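Local coordinates for intracellular protease/amidase (PDB 4K2H), which belongs to the DJ-1/PfpI family, binds zinc and may act as a peptidase, although its function has not been established, at residues E19-I32 with V159-L171. The protein carries 1 engineered substitution. Sequence-based numbering, arbitrary orientation.
Sequences EAIVTLDILRRLHI and VFDFALTLSARLL. With ZN (zinc ion), chain P.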
# COMPACT_ATOMS: atom_id res chain seq x y z
N GLU A 19 -0.79 -0.79 -5.15
CA GLU A 19 -2.16 -0.77 -5.69
C GLU A 19 -3.01 -1.83 -5.03
O GLU A 19 -4.11 -1.53 -4.55
CB GLU A 19 -2.15 -1.03 -7.20
CG GLU A 19 -1.50 0.06 -8.01
CD GLU A 19 -1.29 -0.35 -9.47
OE1 GLU A 19 -1.79 -1.41 -9.90
OE2 GLU A 19 -0.58 0.37 -10.16
N ALA A 20 -2.50 -3.06 -5.04
CA ALA A 20 -3.13 -4.19 -4.41
C ALA A 20 -3.27 -4.05 -2.90
O ALA A 20 -4.32 -4.38 -2.34
CB ALA A 20 -2.34 -5.46 -4.72
N ILE A 21 -2.21 -3.64 -2.22
CA ILE A 21 -2.28 -3.61 -0.76
C ILE A 21 -3.20 -2.51 -0.22
O ILE A 21 -3.90 -2.76 0.77
CB ILE A 21 -0.89 -3.51 -0.08
CG1 ILE A 21 -0.10 -4.82 -0.20
CG2 ILE A 21 -1.02 -3.14 1.37
CD1 ILE A 21 -0.85 -6.00 -0.80
N VAL A 22 -3.22 -1.32 -0.83
CA VAL A 22 -4.13 -0.26 -0.35
C VAL A 22 -5.57 -0.74 -0.55
O VAL A 22 -6.38 -0.62 0.36
CB VAL A 22 -3.87 1.12 -0.99
CG1 VAL A 22 -4.91 2.16 -0.54
CG2 VAL A 22 -2.50 1.65 -0.62
N THR A 23 -5.86 -1.38 -1.69
CA THR A 23 -7.22 -1.82 -1.97
C THR A 23 -7.63 -2.88 -0.96
O THR A 23 -8.76 -2.90 -0.44
CB THR A 23 -7.36 -2.41 -3.39
OG1 THR A 23 -6.87 -1.49 -4.35
CG2 THR A 23 -8.84 -2.72 -3.71
N LEU A 24 -6.71 -3.79 -0.69
CA LEU A 24 -6.98 -4.83 0.27
C LEU A 24 -7.18 -4.25 1.68
O LEU A 24 -8.08 -4.66 2.41
CB LEU A 24 -5.81 -5.81 0.23
CG LEU A 24 -5.97 -6.97 1.15
CD1 LEU A 24 -5.33 -8.18 0.48
CD2 LEU A 24 -5.39 -6.63 2.51
N ASP A 25 -6.34 -3.32 2.06
CA ASP A 25 -6.48 -2.69 3.37
C ASP A 25 -7.86 -2.01 3.51
O ASP A 25 -8.56 -2.16 4.52
CB ASP A 25 -5.32 -1.70 3.59
CG ASP A 25 -5.57 -0.71 4.68
OD1 ASP A 25 -4.96 -0.88 5.73
OD2 ASP A 25 -6.33 0.30 4.50
N ILE A 26 -8.26 -1.25 2.50
CA ILE A 26 -9.54 -0.52 2.59
C ILE A 26 -10.69 -1.52 2.74
O ILE A 26 -11.50 -1.42 3.67
CB ILE A 26 -9.76 0.37 1.36
CG1 ILE A 26 -8.70 1.47 1.30
CG2 ILE A 26 -11.17 0.97 1.34
CD1 ILE A 26 -8.71 2.40 2.50
N LEU A 27 -10.73 -2.50 1.85
CA LEU A 27 -11.76 -3.53 1.87
C LEU A 27 -11.83 -4.22 3.23
O LEU A 27 -12.93 -4.40 3.77
CB LEU A 27 -11.55 -4.55 0.76
CG LEU A 27 -11.68 -4.09 -0.71
CD1 LEU A 27 -11.15 -5.15 -1.67
CD2 LEU A 27 -13.12 -3.78 -1.06
N ARG A 28 -10.67 -4.59 3.77
CA ARG A 28 -10.65 -5.32 5.03
C ARG A 28 -10.98 -4.41 6.22
O ARG A 28 -11.49 -4.90 7.22
CB ARG A 28 -9.31 -6.09 5.25
CG ARG A 28 -9.32 -7.50 4.65
CD ARG A 28 -7.98 -8.25 4.72
NE ARG A 28 -8.01 -9.54 4.01
CZ ARG A 28 -6.95 -10.27 3.63
NH1 ARG A 28 -5.69 -9.88 3.85
NH2 ARG A 28 -7.15 -11.40 2.96
N ARG A 29 -10.73 -3.11 6.13
CA ARG A 29 -11.17 -2.19 7.20
C ARG A 29 -12.69 -2.19 7.30
O ARG A 29 -13.24 -2.07 8.38
CB ARG A 29 -10.71 -0.77 6.97
CG ARG A 29 -9.33 -0.46 7.49
CD ARG A 29 -8.83 0.84 6.94
NE ARG A 29 -7.39 0.88 6.98
CZ ARG A 29 -6.67 1.21 8.04
NH1 ARG A 29 -7.26 1.55 9.17
NH2 ARG A 29 -5.34 1.19 7.96
N LEU A 30 -13.35 -2.33 6.15
CA LEU A 30 -14.82 -2.41 6.09
C LEU A 30 -15.33 -3.82 6.28
O LEU A 30 -16.44 -4.11 5.88
CB LEU A 30 -15.29 -1.93 4.74
CG LEU A 30 -14.98 -0.46 4.54
CD1 LEU A 30 -14.95 -0.13 3.08
CD2 LEU A 30 -16.02 0.38 5.28
N HIS A 31 -14.50 -4.73 6.80
CA HIS A 31 -14.89 -6.11 7.02
C HIS A 31 -15.50 -6.78 5.78
O HIS A 31 -16.26 -7.72 5.91
CB HIS A 31 -15.89 -6.21 8.19
CG HIS A 31 -15.43 -5.52 9.44
ND1 HIS A 31 -14.55 -6.09 10.32
CD2 HIS A 31 -15.75 -4.30 9.96
CE1 HIS A 31 -14.33 -5.26 11.33
NE2 HIS A 31 -15.05 -4.17 11.13
N ILE A 32 -15.18 -6.28 4.59
CA ILE A 32 -15.44 -7.02 3.35
C ILE A 32 -14.44 -8.18 3.27
O ILE A 32 -13.25 -7.98 3.48
CB ILE A 32 -15.33 -6.11 2.12
CG1 ILE A 32 -16.41 -5.02 2.19
CG2 ILE A 32 -15.41 -6.90 0.82
CD1 ILE A 32 -16.29 -3.94 1.14
N VAL A 159 -5.58 5.35 -5.92
CA VAL A 159 -5.97 4.05 -5.39
C VAL A 159 -7.00 4.13 -4.27
O VAL A 159 -7.85 3.28 -4.16
CB VAL A 159 -4.73 3.25 -4.94
CG1 VAL A 159 -4.10 3.84 -3.68
CG2 VAL A 159 -5.10 1.79 -4.72
N PHE A 160 -6.93 5.17 -3.43
CA PHE A 160 -7.93 5.32 -2.37
C PHE A 160 -9.31 5.52 -2.97
O PHE A 160 -10.27 4.86 -2.57
CB PHE A 160 -7.55 6.46 -1.41
CG PHE A 160 -6.40 6.11 -0.47
CD1 PHE A 160 -6.57 5.17 0.54
CD2 PHE A 160 -5.16 6.75 -0.59
CE1 PHE A 160 -5.53 4.85 1.40
CE2 PHE A 160 -4.12 6.44 0.27
CZ PHE A 160 -4.30 5.48 1.26
N ASP A 161 -9.39 6.39 -3.97
CA ASP A 161 -10.66 6.65 -4.62
C ASP A 161 -11.21 5.36 -5.23
O ASP A 161 -12.41 5.05 -5.08
CB ASP A 161 -10.53 7.75 -5.68
CG ASP A 161 -11.88 8.30 -6.13
OD1 ASP A 161 -12.90 7.80 -5.61
OD2 ASP A 161 -11.92 9.21 -6.99
N PHE A 162 -10.34 4.61 -5.90
CA PHE A 162 -10.69 3.33 -6.51
C PHE A 162 -11.22 2.34 -5.49
O PHE A 162 -12.29 1.74 -5.69
CB PHE A 162 -9.46 2.78 -7.25
CG PHE A 162 -9.57 1.32 -7.67
CD1 PHE A 162 -10.20 0.96 -8.86
CD2 PHE A 162 -9.02 0.32 -6.87
CE1 PHE A 162 -10.28 -0.37 -9.25
CE2 PHE A 162 -9.09 -1.01 -7.26
CZ PHE A 162 -9.74 -1.35 -8.45
N ALA A 163 -10.48 2.20 -4.39
CA ALA A 163 -10.85 1.27 -3.32
C ALA A 163 -12.15 1.68 -2.61
O ALA A 163 -13.02 0.84 -2.35
CB ALA A 163 -9.71 1.16 -2.31
N LEU A 164 -12.30 2.97 -2.30
CA LEU A 164 -13.52 3.43 -1.62
C LEU A 164 -14.72 3.26 -2.54
O LEU A 164 -15.75 2.76 -2.13
CB LEU A 164 -13.35 4.85 -1.09
CG LEU A 164 -12.24 4.96 -0.04
CD1 LEU A 164 -11.84 6.41 0.14
CD2 LEU A 164 -12.56 4.34 1.31
N THR A 165 -14.57 3.60 -3.82
CA THR A 165 -15.65 3.43 -4.79
C THR A 165 -16.07 1.99 -4.96
O THR A 165 -17.27 1.66 -4.92
CB THR A 165 -15.27 4.01 -6.15
OG1 THR A 165 -14.96 5.38 -5.94
CG2 THR A 165 -16.42 3.93 -7.14
N LEU A 166 -15.09 1.11 -5.12
CA LEU A 166 -15.37 -0.31 -5.16
C LEU A 166 -16.14 -0.72 -3.91
O LEU A 166 -17.14 -1.43 -4.00
CB LEU A 166 -14.07 -1.11 -5.29
CG LEU A 166 -14.18 -2.62 -5.08
CD1 LEU A 166 -15.19 -3.25 -6.04
CD2 LEU A 166 -12.82 -3.28 -5.26
N SER A 167 -15.66 -0.30 -2.73
CA SER A 167 -16.26 -0.71 -1.47
C SER A 167 -17.72 -0.26 -1.38
O SER A 167 -18.60 -1.00 -0.95
CB SER A 167 -15.51 -0.13 -0.29
OG SER A 167 -14.19 -0.62 -0.20
N ALA A 168 -17.95 0.99 -1.77
CA ALA A 168 -19.26 1.58 -1.67
C ALA A 168 -20.21 0.82 -2.57
O ALA A 168 -21.33 0.50 -2.19
CB ALA A 168 -19.19 3.04 -2.07
N ARG A 169 -19.76 0.51 -3.77
CA ARG A 169 -20.54 -0.32 -4.67
C ARG A 169 -20.85 -1.72 -4.09
O ARG A 169 -22.00 -2.19 -4.15
CB ARG A 169 -19.80 -0.44 -5.97
CG ARG A 169 -20.53 -1.27 -6.99
CD ARG A 169 -21.69 -0.54 -7.64
NE ARG A 169 -21.84 -1.19 -8.94
CZ ARG A 169 -21.28 -0.78 -10.07
NH1 ARG A 169 -21.46 -1.49 -11.17
NH2 ARG A 169 -20.58 0.35 -10.12
N LEU A 170 -19.85 -2.38 -3.51
CA LEU A 170 -20.08 -3.68 -2.84
C LEU A 170 -21.05 -3.59 -1.66
O LEU A 170 -21.83 -4.52 -1.43
CB LEU A 170 -18.77 -4.28 -2.34
CG LEU A 170 -17.82 -4.84 -3.41
CD1 LEU A 170 -16.44 -5.03 -2.81
CD2 LEU A 170 -18.33 -6.15 -3.99
N LEU A 171 -20.96 -2.50 -0.90
CA LEU A 171 -21.79 -2.34 0.30
C LEU A 171 -23.17 -1.77 -0.02
O LEU A 171 -24.07 -1.88 0.78
CB LEU A 171 -21.09 -1.47 1.34
CG LEU A 171 -19.85 -2.06 2.01
CD1 LEU A 171 -19.35 -1.14 3.12
CD2 LEU A 171 -20.13 -3.44 2.59
ZN ZN P . -3.97 -2.54 6.56
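A163 O is gripped from opposite faces of its carbonyl plane by S167 N and S167 OG, the hydroxyl standing 2.9 Å from A163 O, above the plane. Turned back on its own helix, S167 OG meets segment 19-32 through methyls alone, L27 CD2 and, just past the helix, L30 CD1, each 3.4 Å from S167 OG. The two helices pack at -38° on one side of the parallel sheet of the DJ-1/PfpI fold, and L27, I32 and L170 also reach V7 of strand 6-11. Their CA atoms are nearest at T23 and A163, where the alanine methyl admits knobs-into-holes packing: T23 fits among V159, F162, A163 and L166, and I26 among F160, A163, L164 and S167. T23 OG1 donates to E19 O at 2.8 Å; with OG1 anti to the carbonyl carbon (chi1 -53°), the hydroxyl also lies at the F162 ring edge, in its plane. Past I26, the Schellman motif with H31 as its C-prime residue ends helix 19-29 and brings I32 CD1 to 4.1 Å from L170 CD1. On the flank of helix 19-29, D25 OD1 binds zinc at 2.1 Å together with E16, E17 and H49 of the second subunit, while R29 NE forms a salt bridge to D25 OD2 on its syn side, though 31° out of the carboxylate plane. Near the start of helix 159-171, V22 CG1 makes a CH-pi contact over the F160 face, displaced toward the CE1 rim, 3.8 Å from the ring centroid, while I26 CD1 meets the ring edge at F160 CD1.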